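Local structure of malonyl acyl carrier protein transacylase (3IM8) at residues R20-Q25 with A292-Q297; I33-Q38 with D104-V109; Y159-Q164 with K283-T288; K209-L214 with L243-V248. The protein probably transfers the malonyl group of malonyl-CoA to the holo acyl carrier protein, yielding malonyl-ACP and CoA for fatty acid synthesis. All coordinates share one frame; numbering follows the deposited sequence.

Contact 1. Residues R20-Q25 with A292-Q297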
loop_
_atom_site.group_PDB
_atom_site.type_symbol
_atom_site.label_atom_id
_atom_site.label_comp_id
_atom_site.label_asym_id
_atom_site.label_seq_id
_atom_site.Cartn_x
_atom_site.Cartn_y
_atom_site.Cartn_z
ATOM N N ARG A 20 9.651 11.198 13.078
ATOM C CA ARG A 20 10.616 11.533 14.160
ATOM C C ARG A 20 10.027 12.520 15.177
ATOM O O ARG A 20 10.257 12.370 16.387
ATOM C CB ARG A 20 11.962 12.086 13.610
ATOM C CG ARG A 20 12.947 12.534 14.736
ATOM C CD ARG A 20 13.701 11.354 15.266
ATOM N NE ARG A 20 14.130 11.558 16.651
ATOM C CZ ARG A 20 15.125 10.882 17.254
ATOM N NH1 ARG A 20 15.381 11.108 18.533
ATOM N NH2 ARG A 20 15.866 9.971 16.589
ATOM N N ASP A 21 9.304 13.545 14.688
ATOM C CA ASP A 21 8.548 14.463 15.570
ATOM C C ASP A 21 7.634 13.701 16.567
ATOM O O ASP A 21 7.712 13.895 17.813
ATOM C CB ASP A 21 7.783 15.527 14.750
ATOM C CG ASP A 21 6.874 14.940 13.637
ATOM O OD1 ASP A 21 6.805 13.725 13.420
ATOM O OD2 ASP A 21 6.215 15.736 12.937
ATOM N N PHE A 22 6.810 12.807 16.037
ATOM C CA PHE A 22 5.941 11.979 16.874
ATOM C C PHE A 22 6.760 11.136 17.830
ATOM O O PHE A 22 6.368 11.008 18.983
ATOM C CB PHE A 22 5.074 11.062 16.031
ATOM C CG PHE A 22 4.060 11.779 15.206
ATOM C CD1 PHE A 22 3.514 13.009 15.630
ATOM C CD2 PHE A 22 3.594 11.214 14.007
ATOM C CE1 PHE A 22 2.529 13.633 14.857
ATOM C CE2 PHE A 22 2.608 11.856 13.240
ATOM C CZ PHE A 22 2.096 13.057 13.659
ATOM N N TYR A 23 7.885 10.579 17.356
ATOM C CA TYR A 23 8.725 9.652 18.136
ATOM C C TYR A 23 9.274 10.238 19.442
ATOM O O TYR A 23 9.209 9.575 20.501
ATOM C CB TYR A 23 9.867 9.048 17.266
ATOM C CG TYR A 23 10.891 8.130 17.966
ATOM C CD1 TYR A 23 10.811 6.733 17.820
ATOM C CD2 TYR A 23 11.974 8.662 18.718
ATOM C CE1 TYR A 23 11.742 5.878 18.415
ATOM C CE2 TYR A 23 12.944 7.793 19.339
ATOM C CZ TYR A 23 12.796 6.424 19.155
ATOM O OH TYR A 23 13.642 5.571 19.704
ATOM N N ASP A 24 9.799 11.460 19.360
ATOM C CA ASP A 24 10.328 12.174 20.505
ATOM C C ASP A 24 9.235 12.653 21.482
ATOM O O ASP A 24 9.437 12.684 22.722
ATOM C CB ASP A 24 11.160 13.350 20.007
ATOM C CG ASP A 24 12.435 12.904 19.359
ATOM O OD1 ASP A 24 13.081 12.000 19.889
ATOM O OD2 ASP A 24 12.813 13.454 18.326
ATOM N N GLN A 25 8.073 12.983 20.923
ATOM C CA GLN A 25 6.990 13.628 21.662
ATOM C C GLN A 25 6.003 12.663 22.321
ATOM O O GLN A 25 5.439 12.981 23.349
ATOM C CB GLN A 25 6.193 14.541 20.757
ATOM C CG GLN A 25 5.019 15.130 21.496
ATOM C CD GLN A 25 4.664 16.454 20.966
ATOM O OE1 GLN A 25 5.127 16.841 19.899
ATOM N NE2 GLN A 25 3.832 17.184 21.698
ATOM N N ALA A 292 -8.740 13.728 5.362
ATOM C CA ALA A 292 -7.711 14.252 6.207
ATOM C C ALA A 292 -6.593 13.225 6.132
ATOM O O ALA A 292 -6.826 12.051 5.841
ATOM C CB ALA A 292 -8.234 14.317 7.614
ATOM N N HIS A 293 -5.370 13.667 6.363
ATOM C CA HIS A 293 -4.269 12.746 6.491
ATOM C C HIS A 293 -3.436 13.149 7.687
ATOM O O HIS A 293 -3.443 14.305 8.054
ATOM C CB HIS A 293 -3.450 12.741 5.203
ATOM C CG HIS A 293 -2.809 14.054 4.872
ATOM N ND1 HIS A 293 -1.527 14.385 5.281
ATOM C CD2 HIS A 293 -3.260 15.114 4.163
ATOM C CE1 HIS A 293 -1.222 15.590 4.841
ATOM N NE2 HIS A 293 -2.263 16.058 4.168
ATOM N N VAL A 294 -2.723 12.197 8.304
ATOM C CA VAL A 294 -1.821 12.503 9.390
ATOM C C VAL A 294 -0.483 11.832 9.123
ATOM O O VAL A 294 -0.440 10.587 9.003
ATOM C CB VAL A 294 -2.405 12.060 10.764
ATOM C CG1 VAL A 294 -1.422 12.412 11.881
ATOM C CG2 VAL A 294 -3.664 12.793 11.057
ATOM N N GLU A 295 0.585 12.636 8.976
ATOM C CA GLU A 295 1.959 12.089 8.811
ATOM C C GLU A 295 3.013 12.790 9.706
ATOM O O GLU A 295 4.133 12.303 9.839
ATOM C CB GLU A 295 2.410 12.198 7.341
ATOM C CG GLU A 295 2.654 13.638 6.930
ATOM C CD GLU A 295 3.150 13.780 5.529
ATOM O OE1 GLU A 295 3.713 12.818 4.978
ATOM O OE2 GLU A 295 2.933 14.854 4.949
ATOM N N ASP A 296 2.643 13.931 10.310
ATOM C CA ASP A 296 3.556 14.806 11.083
ATOM C C ASP A 296 2.785 15.731 12.080
ATOM O O ASP A 296 1.559 15.650 12.186
ATOM C CB ASP A 296 4.481 15.626 10.152
ATOM C CG ASP A 296 3.723 16.574 9.227
ATOM O OD1 ASP A 296 2.508 16.766 9.422
ATOM O OD2 ASP A 296 4.321 17.087 8.254
ATOM N N GLN A 297 3.480 16.587 12.823
ATOM C CA GLN A 297 2.825 17.348 13.903
ATOM C C GLN A 297 1.791 18.262 13.303
ATOM O O GLN A 297 0.631 18.292 13.751
ATOM C CB GLN A 297 3.812 18.141 14.806
ATOM C CG GLN A 297 3.142 18.601 16.164
ATOM C CD GLN A 297 2.694 17.411 17.020
ATOM O OE1 GLN A 297 3.310 16.331 16.972
ATOM N NE2 GLN A 297 1.625 17.594 17.815
HETATM O O HOH W 1 6.501 12.795 11.010
#
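The carboxylate of D21 takes the backbone N-H of Q297 on OD2, at 2.9 Å from OD2 to Q297 N. The bond is bent, 139° at the hydrogen, and the donor stands 43° out of the carboxylate plane. OD2 also rests on D296 CB, while OD1 receives a proton from a water that gives its other one to E295 O, a second and indirect tie. Beside this polar link the F22 ring reaches in: its CZ lies 3.0 Å from D296 O, CE2 approaches E295 C, and CZ meets V294 CG1 at 4.0 Å. The Q297 amide oxygen OE1 comes to the ring edge, 3.5 Å from F22 CE1, with amide and ring planes 78° apart. In the next shell, D21 OD1 accepts from F22 N, a bond within the helix that helps to fix the carboxylate's rotation. D296 is itself the N-cap residue of helix 297-304, with OD1 bonded to S299 OG. I72 and L75 of helix 58-78 and L300 of helix 297-304 also pack on F22. The whole is a strand-to-helix turn at the C-terminal end of edge strand 290-294 in the parallel sheet, covered by the short helix 20-25.

Contact 2. Residues I33-Q38 with D104-V109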
loop_
_atom_site.group_PDB
_atom_site.type_symbol
_atom_site.label_atom_id
_atom_site.label_comp_id
_atom_site.label_asym_id
_atom_site.label_seq_id
_atom_site.Cartn_x
_atom_site.Cartn_y
_atom_site.Cartn_z
ATOM N N ILE A 33 8.157 2.058 17.484
ATOM C CA ILE A 33 9.355 1.979 16.623
ATOM C C ILE A 33 10.444 1.108 17.263
ATOM O O ILE A 33 11.063 0.326 16.560
ATOM C CB ILE A 33 9.925 3.422 16.224
ATOM C CG1 ILE A 33 8.883 4.240 15.457
ATOM C CG2 ILE A 33 11.184 3.341 15.347
ATOM C CD1 ILE A 33 8.357 3.561 14.191
ATOM N N ASP A 34 10.709 1.284 18.568
ATOM C CA ASP A 34 11.742 0.473 19.270
ATOM C C ASP A 34 11.356 -1.019 19.323
ATOM O O ASP A 34 12.198 -1.884 19.122
ATOM C CB ASP A 34 12.095 1.012 20.674
ATOM C CG ASP A 34 12.605 2.494 20.659
ATOM O OD1 ASP A 34 12.746 3.132 19.567
ATOM O OD2 ASP A 34 12.882 3.022 21.766
ATOM N N ARG A 35 10.077 -1.318 19.495
ATOM C CA ARG A 35 9.590 -2.689 19.283
ATOM C C ARG A 35 9.910 -3.251 17.880
ATOM O O ARG A 35 10.252 -4.414 17.747
ATOM C CB ARG A 35 8.089 -2.751 19.528
ATOM C CG ARG A 35 7.741 -3.818 20.424
ATOM C CD ARG A 35 8.137 -3.448 21.858
ATOM N NE ARG A 35 8.309 -4.638 22.686
ATOM C CZ ARG A 35 7.969 -4.749 23.974
ATOM N NH1 ARG A 35 8.169 -5.906 24.586
ATOM N NH2 ARG A 35 7.414 -3.734 24.658
ATOM N N ALA A 36 9.803 -2.431 16.825
ATOM C CA ALA A 36 10.083 -2.948 15.498
ATOM C C ALA A 36 11.591 -3.143 15.401
ATOM O O ALA A 36 12.055 -4.082 14.784
ATOM C CB ALA A 36 9.575 -1.991 14.429
ATOM N N SER A 37 12.350 -2.249 16.033
ATOM C CA SER A 37 13.814 -2.338 15.990
ATOM C C SER A 37 14.263 -3.641 16.594
ATOM O O SER A 37 15.028 -4.331 15.957
ATOM C CB SER A 37 14.495 -1.160 16.665
ATOM O OG SER A 37 14.315 0.022 15.895
ATOM N N GLN A 38 13.753 -3.994 17.786
ATOM C CA GLN A 38 13.988 -5.332 18.366
ATOM C C GLN A 38 13.665 -6.487 17.428
ATOM O O GLN A 38 14.481 -7.382 17.260
ATOM C CB GLN A 38 13.255 -5.554 19.689
ATOM C CG GLN A 38 13.965 -6.579 20.553
ATOM C CD GLN A 38 13.660 -6.418 22.042
ATOM O OE1 GLN A 38 14.342 -7.011 22.911
ATOM N NE2 GLN A 38 12.629 -5.613 22.349
ATOM N N ASP A 104 -0.755 -9.540 14.501
ATOM C CA ASP A 104 0.062 -9.002 15.607
ATOM C C ASP A 104 1.149 -8.051 15.051
ATOM O O ASP A 104 1.723 -8.293 13.981
ATOM C CB ASP A 104 0.706 -10.134 16.443
ATOM C CG ASP A 104 1.777 -9.623 17.447
ATOM O OD1 ASP A 104 1.409 -9.114 18.532
ATOM O OD2 ASP A 104 3.001 -9.741 17.171
ATOM N N PHE A 105 1.407 -6.973 15.774
ATOM C CA PHE A 105 2.320 -5.988 15.268
ATOM C C PHE A 105 3.739 -6.547 15.053
ATOM O O PHE A 105 4.334 -6.369 13.968
ATOM C CB PHE A 105 2.375 -4.789 16.201
ATOM C CG PHE A 105 3.437 -3.823 15.838
ATOM C CD1 PHE A 105 3.442 -3.241 14.583
ATOM C CD2 PHE A 105 4.445 -3.501 16.744
ATOM C CE1 PHE A 105 4.437 -2.299 14.216
ATOM C CE2 PHE A 105 5.436 -2.609 16.394
ATOM C CZ PHE A 105 5.429 -2.004 15.109
ATOM N N GLU A 106 4.290 -7.193 16.079
ATOM C CA GLU A 106 5.620 -7.812 15.976
ATOM C C GLU A 106 5.711 -8.893 14.879
ATOM O O GLU A 106 6.712 -8.984 14.152
ATOM C CB GLU A 106 6.068 -8.317 17.368
ATOM C CG GLU A 106 6.497 -7.154 18.240
ATOM C CD GLU A 106 6.614 -7.463 19.721
ATOM O OE1 GLU A 106 5.574 -7.751 20.361
ATOM O OE2 GLU A 106 7.723 -7.334 20.279
ATOM N N ASP A 107 4.656 -9.687 14.734
ATOM C CA ASP A 107 4.531 -10.601 13.592
ATOM C C ASP A 107 4.605 -9.860 12.229
ATOM O O ASP A 107 5.268 -10.327 11.296
ATOM C CB ASP A 107 3.187 -11.327 13.649
ATOM C CG ASP A 107 3.191 -12.492 14.619
ATOM O OD1 ASP A 107 4.285 -12.846 15.091
ATOM O OD2 ASP A 107 2.087 -13.017 14.945
ATOM N N ALA A 108 3.892 -8.726 12.142
ATOM C CA ALA A 108 3.806 -7.934 10.925
ATOM C C ALA A 108 5.197 -7.459 10.540
ATOM O O ALA A 108 5.620 -7.588 9.412
ATOM C CB ALA A 108 2.899 -6.727 11.163
ATOM N N VAL A 109 5.912 -6.899 11.499
ATOM C CA VAL A 109 7.228 -6.360 11.242
ATOM C C VAL A 109 8.132 -7.437 10.645
ATOM O O VAL A 109 8.785 -7.161 9.618
ATOM C CB VAL A 109 7.839 -5.795 12.516
ATOM C CG1 VAL A 109 9.244 -5.306 12.257
ATOM C CG2 VAL A 109 6.975 -4.617 13.030
HETATM O O HOH W 2 10.088 -6.239 19.884
#
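R35 reaches across to helix 105-122 with the first part of its side chain, which passes from an aromatic to an acidic neighbour. CB lies near the plane of the F105 ring, at its edge, 4.1 Å from F105 CE2. CG meets the carboxylate of E106, with OE2 3.5 Å away. A bend at chi2 (74°) then turns the chain so that NE stays near the same oxygen, 3.7 Å from E106 OE2. This is a long salt bridge, the guanidinium and carboxylate planes standing 79° apart, so the two groups do not pair side by side. At the tip, NH2 turns back to its own helix and forms a salt bridge with E31. A water tightens the link by giving one proton to R35 O and the other to E106 OE2, the latter at 2.6 Å, so the carboxylate oxygen is held from the backbone as well as from the arginine.

On the inner side of this polar rim, A36 CB packs on V109, 4.0 Å from V109 CG2, and also approaches F105 CZ. V109 CG2 lies over one face of the F105 ring, toward its rim, so the two side chains meet A36 CB together. V70 and R74 of helix 58-78 and V98 of helix 92-99 also touch F105. D104 caps the start of the second helix, its OD2 accepting from D107 N. With axes 9.5 Å apart and crossing at -54°, the contact is a helix-helix packing in the helical part of the acyl transferase fold, with alanine, valine and phenylalanine inside and a long ion pair at the rim.

Contact 3. Residues Y159-Q164 with K283-T288; sequences YNTPAQ and KKIDQT
T161 and K284 meet through carbon alone: the methyl CG2 of the threonine lies 4.0 Å from K284 CB, and the two side chains pass at a slant. The lysine points toward the strand only at its root. A bend at chi2 (-101°) carries the rest of the chain, with its ammonium, away from the threonine. The methyl faces the helix because T161 puts OG1 between its backbone N and carbonyl carbon (chi1 77°), leaving CG2 beside the N. OG1 is used within its own segment, accepting from A163 N at 3.1 Å in an ST turn.

I285 approaches from the neighbouring position on the helix. Its CD1 comes within 3.7 Å of N160 O, an apolar end resting on a backbone carbonyl, while CG1 lies 4.4 Å from P162 CD and a similar distance from T161 CG2. Its contacts thus spread over three successive residues, N160 to P162, where the strand runs into its turn, and the pairing across the contact is van der Waals throughout.

The shape of that strand end is set by a type I turn from T161 to Q164, with Q164 N bonded to T161 O, and by a classic beta bulge in which N160 and T161 both face Q164. N160 ND2 also donates to Q164 OE1, at 3.2 Å, from above the carbonyl plane. Thus the hairpin between strands 154-161 and 164-169 abuts the C-terminal end of helix 277-285, whose F281 also packs on N160, T161 and Q164, while Y255 of helix 254-263 touches both P162 and I285.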
loop_
_atom_site.group_PDB
_atom_site.type_symbol
_atom_site.label_atom_id
_atom_site.label_comp_id
_atom_site.label_asym_id
_atom_site.label_seq_id
_atom_site.Cartn_x
_atom_site.Cartn_y
_atom_site.Cartn_z
ATOM N N TYR A 159 -5.238 -0.103 -9.916
ATOM C CA TYR A 159 -6.466 0.652 -10.231
ATOM C C TYR A 159 -6.642 1.744 -9.169
ATOM O O TYR A 159 -7.309 1.535 -8.162
ATOM C CB TYR A 159 -7.713 -0.246 -10.253
ATOM C CG TYR A 159 -7.709 -1.283 -11.385
ATOM C CD1 TYR A 159 -7.066 -2.526 -11.228
ATOM C CD2 TYR A 159 -8.351 -1.033 -12.589
ATOM C CE1 TYR A 159 -7.058 -3.481 -12.247
ATOM C CE2 TYR A 159 -8.355 -2.017 -13.631
ATOM C CZ TYR A 159 -7.693 -3.228 -13.433
ATOM O OH TYR A 159 -7.681 -4.193 -14.390
ATOM N N ASN A 160 -6.049 2.910 -9.410
ATOM C CA ASN A 160 -6.079 4.023 -8.429
ATOM C C ASN A 160 -7.378 4.846 -8.421
ATOM O O ASN A 160 -8.011 5.005 -7.364
ATOM C CB ASN A 160 -4.824 4.933 -8.545
ATOM C CG ASN A 160 -3.503 4.162 -8.451
ATOM O OD1 ASN A 160 -3.391 3.145 -7.761
ATOM N ND2 ASN A 160 -2.471 4.688 -9.118
ATOM N N THR A 161 -7.734 5.400 -9.575
ATOM C CA THR A 161 -9.006 6.101 -9.808
ATOM C C THR A 161 -9.603 5.624 -11.155
ATOM O O THR A 161 -8.896 4.954 -11.923
ATOM C CB THR A 161 -8.825 7.642 -9.822
ATOM O OG1 THR A 161 -8.251 8.046 -11.069
ATOM C CG2 THR A 161 -7.875 8.108 -8.644
ATOM N N PRO A 162 -10.904 5.929 -11.432
ATOM C CA PRO A 162 -11.431 5.562 -12.759
ATOM C C PRO A 162 -10.636 6.214 -13.915
ATOM O O PRO A 162 -10.673 5.724 -15.068
ATOM C CB PRO A 162 -12.879 6.072 -12.724
ATOM C CG PRO A 162 -13.271 6.049 -11.233
ATOM C CD PRO A 162 -11.963 6.479 -10.540
ATOM N N ALA A 163 -9.872 7.265 -13.607
ATOM C CA ALA A 163 -9.039 7.943 -14.640
ATOM C C ALA A 163 -7.512 7.863 -14.376
ATOM O O ALA A 163 -6.739 8.716 -14.787
ATOM C CB ALA A 163 -9.518 9.377 -14.853
ATOM N N GLN A 164 -7.106 6.835 -13.641
ATOM C CA GLN A 164 -5.705 6.682 -13.273
ATOM C C GLN A 164 -5.384 5.221 -13.015
ATOM O O GLN A 164 -5.595 4.712 -11.915
ATOM C CB GLN A 164 -5.382 7.518 -12.033
ATOM C CG GLN A 164 -4.025 8.202 -12.081
ATOM C CD GLN A 164 -2.930 7.370 -11.443
ATOM O OE1 GLN A 164 -2.610 6.279 -11.914
ATOM N NE2 GLN A 164 -2.350 7.883 -10.365
ATOM N N LYS A 283 -9.868 12.011 -3.423
ATOM C CA LYS A 283 -10.334 13.332 -3.831
ATOM C C LYS A 283 -10.837 13.278 -5.281
ATOM O O LYS A 283 -11.770 13.973 -5.635
ATOM C CB LYS A 283 -9.173 14.319 -3.781
ATOM C CG LYS A 283 -9.402 15.621 -3.048
ATOM C CD LYS A 283 -9.976 16.713 -3.941
ATOM C CE LYS A 283 -10.003 18.059 -3.204
ATOM N NZ LYS A 283 -11.153 18.861 -3.669
ATOM N N LYS A 284 -10.184 12.475 -6.119
ATOM C CA LYS A 284 -10.637 12.264 -7.470
ATOM C C LYS A 284 -11.854 11.323 -7.475
ATOM O O LYS A 284 -12.847 11.609 -8.126
ATOM C CB LYS A 284 -9.507 11.731 -8.366
ATOM C CG LYS A 284 -8.135 12.394 -8.184
ATOM C CD LYS A 284 -7.810 13.425 -9.252
ATOM C CE LYS A 284 -6.372 13.903 -9.149
ATOM N NZ LYS A 284 -5.962 14.580 -10.422
ATOM N N ILE A 285 -11.804 10.220 -6.731
ATOM C CA ILE A 285 -12.948 9.299 -6.636
ATOM C C ILE A 285 -14.184 10.029 -6.175
ATOM O O ILE A 285 -15.233 9.880 -6.752
ATOM C CB ILE A 285 -12.665 8.090 -5.692
ATOM C CG1 ILE A 285 -11.491 7.273 -6.267
ATOM C CG2 ILE A 285 -13.910 7.205 -5.540
ATOM C CD1 ILE A 285 -10.648 6.533 -5.232
ATOM N N ASP A 286 -14.067 10.816 -5.114
ATOM C CA ASP A 286 -15.195 11.573 -4.602
ATOM C C ASP A 286 -14.697 12.847 -3.878
ATOM O O ASP A 286 -14.399 12.820 -2.711
ATOM C CB ASP A 286 -16.031 10.686 -3.670
ATOM C CG ASP A 286 -17.300 11.390 -3.118
ATOM O OD1 ASP A 286 -17.629 12.529 -3.538
ATOM O OD2 ASP A 286 -17.960 10.788 -2.240
ATOM N N GLN A 287 -14.616 13.958 -4.606
ATOM C CA GLN A 287 -14.374 15.293 -4.022
ATOM C C GLN A 287 -15.303 15.718 -2.888
ATOM O O GLN A 287 -14.909 16.575 -2.113
ATOM C CB GLN A 287 -14.394 16.394 -5.093
ATOM C CG GLN A 287 -15.794 16.789 -5.568
ATOM C CD GLN A 287 -16.224 16.071 -6.841
ATOM O OE1 GLN A 287 -15.910 16.526 -7.961
ATOM N NE2 GLN A 287 -16.963 14.942 -6.685
ATOM N N THR A 288 -16.510 15.151 -2.780
ATOM C CA THR A 288 -17.387 15.468 -1.626
ATOM C C THR A 288 -17.062 14.689 -0.349
ATOM O O THR A 288 -17.602 15.020 0.711
ATOM C CB THR A 288 -18.922 15.243 -1.900
ATOM O OG1 THR A 288 -19.214 13.831 -1.988
ATOM C CG2 THR A 288 -19.375 16.002 -3.164
#

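Contact 4. Residues K209-L214 with L243-V248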
loop_
_atom_site.group_PDB
_atom_site.type_symbol
_atom_site.label_atom_id
_atom_site.label_comp_id
_atom_site.label_asym_id
_atom_site.label_seq_id
_atom_site.Cartn_x
_atom_site.Cartn_y
_atom_site.Cartn_z
ATOM N N LYS A 209 7.250 -17.930 -2.131
ATOM C CA LYS A 209 8.046 -17.822 -0.934
ATOM C C LYS A 209 7.177 -17.205 0.173
ATOM O O LYS A 209 7.293 -17.574 1.335
ATOM C CB LYS A 209 9.291 -16.973 -1.195
ATOM C CG LYS A 209 10.507 -17.704 -1.888
ATOM C CD LYS A 209 11.825 -16.900 -1.717
ATOM C CE LYS A 209 13.032 -17.485 -2.495
ATOM N NZ LYS A 209 13.465 -18.870 -2.000
ATOM N N LEU A 210 6.287 -16.277 -0.216
ATOM C CA LEU A 210 5.565 -15.502 0.778
ATOM C C LEU A 210 4.517 -16.440 1.340
ATOM O O LEU A 210 4.262 -16.420 2.524
ATOM C CB LEU A 210 4.929 -14.241 0.186
ATOM C CG LEU A 210 4.040 -13.298 1.054
ATOM C CD1 LEU A 210 4.831 -12.637 2.147
ATOM C CD2 LEU A 210 3.458 -12.242 0.196
ATOM N N ALA A 211 3.981 -17.320 0.486
ATOM C CA ALA A 211 2.958 -18.289 0.928
ATOM C C ALA A 211 3.494 -19.271 1.989
ATOM O O ALA A 211 2.800 -19.556 2.994
ATOM C CB ALA A 211 2.319 -19.012 -0.265
ATOM N N GLU A 212 4.750 -19.699 1.814
ATOM C CA GLU A 212 5.414 -20.533 2.806
ATOM C C GLU A 212 5.555 -19.742 4.097
ATOM O O GLU A 212 5.363 -20.282 5.182
ATOM C CB GLU A 212 6.840 -20.981 2.384
ATOM C CG GLU A 212 7.041 -21.603 1.011
ATOM C CD GLU A 212 8.556 -21.879 0.716
ATOM O OE1 GLU A 212 9.181 -21.228 -0.200
ATOM O OE2 GLU A 212 9.125 -22.718 1.433
ATOM N N THR A 213 5.932 -18.459 3.991
ATOM C CA THR A 213 6.184 -17.657 5.199
ATOM C C THR A 213 4.866 -17.426 5.894
ATOM O O THR A 213 4.802 -17.479 7.116
ATOM C CB THR A 213 6.845 -16.281 4.894
ATOM O OG1 THR A 213 8.126 -16.498 4.295
ATOM C CG2 THR A 213 7.060 -15.489 6.191
ATOM N N LEU A 214 3.827 -17.145 5.099
ATOM C CA LEU A 214 2.501 -16.842 5.649
ATOM C C LEU A 214 1.894 -18.035 6.392
ATOM O O LEU A 214 1.239 -17.856 7.427
ATOM C CB LEU A 214 1.532 -16.309 4.568
ATOM C CG LEU A 214 1.787 -14.851 4.153
ATOM C CD1 LEU A 214 1.120 -14.624 2.788
ATOM C CD2 LEU A 214 1.329 -13.887 5.250
ATOM N N LEU A 243 -5.030 -14.648 0.301
ATOM C CA LEU A 243 -5.211 -13.352 -0.339
ATOM C C LEU A 243 -3.894 -12.549 -0.373
ATOM O O LEU A 243 -3.600 -11.880 -1.355
ATOM C CB LEU A 243 -6.357 -12.576 0.341
ATOM C CG LEU A 243 -7.785 -13.059 0.036
ATOM C CD1 LEU A 243 -8.881 -12.455 0.977
ATOM C CD2 LEU A 243 -8.208 -12.837 -1.409
ATOM N N LEU A 244 -3.097 -12.623 0.704
ATOM C CA LEU A 244 -1.828 -11.915 0.735
ATOM C C LEU A 244 -0.836 -12.561 -0.240
ATOM O O LEU A 244 -0.038 -11.881 -0.891
ATOM C CB LEU A 244 -1.281 -11.876 2.150
ATOM C CG LEU A 244 -2.135 -11.006 3.065
ATOM C CD1 LEU A 244 -1.655 -11.221 4.436
ATOM C CD2 LEU A 244 -2.118 -9.513 2.666
ATOM N N THR A 245 -0.916 -13.882 -0.340
ATOM C CA THR A 245 -0.205 -14.613 -1.351
ATOM C C THR A 245 -0.464 -14.080 -2.748
ATOM O O THR A 245 0.475 -13.803 -3.449
ATOM C CB THR A 245 -0.505 -16.092 -1.251
ATOM O OG1 THR A 245 0.120 -16.572 -0.067
ATOM C CG2 THR A 245 0.036 -16.845 -2.484
ATOM N N ARG A 246 -1.730 -13.912 -3.136
ATOM C CA ARG A 246 -2.088 -13.374 -4.474
ATOM C C ARG A 246 -1.838 -11.873 -4.626
ATOM O O ARG A 246 -1.526 -11.404 -5.721
ATOM C CB ARG A 246 -3.521 -13.723 -4.845
ATOM C CG ARG A 246 -3.719 -15.260 -4.982
ATOM C CD ARG A 246 -4.993 -15.597 -5.724
ATOM N NE ARG A 246 -6.169 -15.206 -4.963
ATOM C CZ ARG A 246 -7.122 -14.369 -5.379
ATOM N NH1 ARG A 246 -7.077 -13.771 -6.554
ATOM N NH2 ARG A 246 -8.145 -14.124 -4.593
ATOM N N GLN A 247 -1.992 -11.129 -3.530
ATOM C CA GLN A 247 -1.864 -9.675 -3.578
ATOM C C GLN A 247 -0.604 -9.179 -4.299
ATOM O O GLN A 247 -0.696 -8.194 -5.041
ATOM C CB GLN A 247 -1.948 -9.056 -2.177
ATOM C CG GLN A 247 -1.976 -7.548 -2.138
ATOM C CD GLN A 247 -1.061 -7.005 -1.013
ATOM O OE1 GLN A 247 0.060 -7.508 -0.801
ATOM N NE2 GLN A 247 -1.540 -5.992 -0.294
ATOM N N VAL A 248 0.537 -9.844 -4.088
ATOM C CA VAL A 248 1.849 -9.417 -4.658
ATOM C C VAL A 248 1.922 -9.618 -6.189
ATOM O O VAL A 248 2.674 -8.946 -6.899
ATOM C CB VAL A 248 3.115 -9.992 -3.861
ATOM C CG1 VAL A 248 3.145 -9.520 -2.410
ATOM C CG2 VAL A 248 3.185 -11.518 -3.897
#
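Helices 204-215 and 240-247 run nearly antiparallel here, their short axes 9.0 Å apart at 157°, and come closest in backbone at A211 and T245, whose CA atoms are 5.4 Å apart. The small side chain of A211 permits this approach. Its CB lies 3.3 Å from T245 OG1 and somewhat farther from CG2, so the threonine sits with both branches against one methyl. OG1 lies beside its own backbone N (chi1 -70°), where it also bonds to A241 O one turn back; its contact with the alanine is therefore made by an oxygen whose polar need is met inside its own helix.

Two leucines extend the seam. L214 CD1 touches both T245 OG1 and L244 CB, at 3.6 Å and 3.7 Å respectively, and its CD2 comes near L244 CD1, the two leucine side chains crossing at about a right angle. One turn earlier, L210 swings its CG anti to the backbone N (chi1 177°), carrying CD2 to V248 CG1 at 3.8 Å; CD2 also rests against L244 O. Y94 of helix 92-99 touches L210, while E93 and L97 of that helix touch L244.

V248 brings the contact close to the predicted active site, its side chain lying about 5 Å from that of H199 at nearest atoms. Q247 O accepts from H199 ND1, and Q247 NE2 donates to S90 O. The interface is thus largely apolar, the threonine hydroxyl being bonded within its own helix, and it backs a helix end whose backbone probably helps to position the histidine.

In the fold
From the N terminus, helix 20-25 enters contact 1, which closes only when the chain reaches 292-297, so the other three contacts nest inside its loop. Contact 2 closes first, bringing helix 27-40 onto helix 105-122; it touches contact 1 directly, where Y23 meets I33 and D34. Contact 3 opens later, at the end of strand 154-161, and encloses contact 4, which joins helices 204-215 and 240-247 before 283-288 arrives. Contacts 2 and 3 are in series and lie on opposite sides of the chain's centre. Contacts 1, 2 and 4 join helices and the edge of the parallel sheet, and contact 3 ties the mixed sheet's hairpin to helix 277-285.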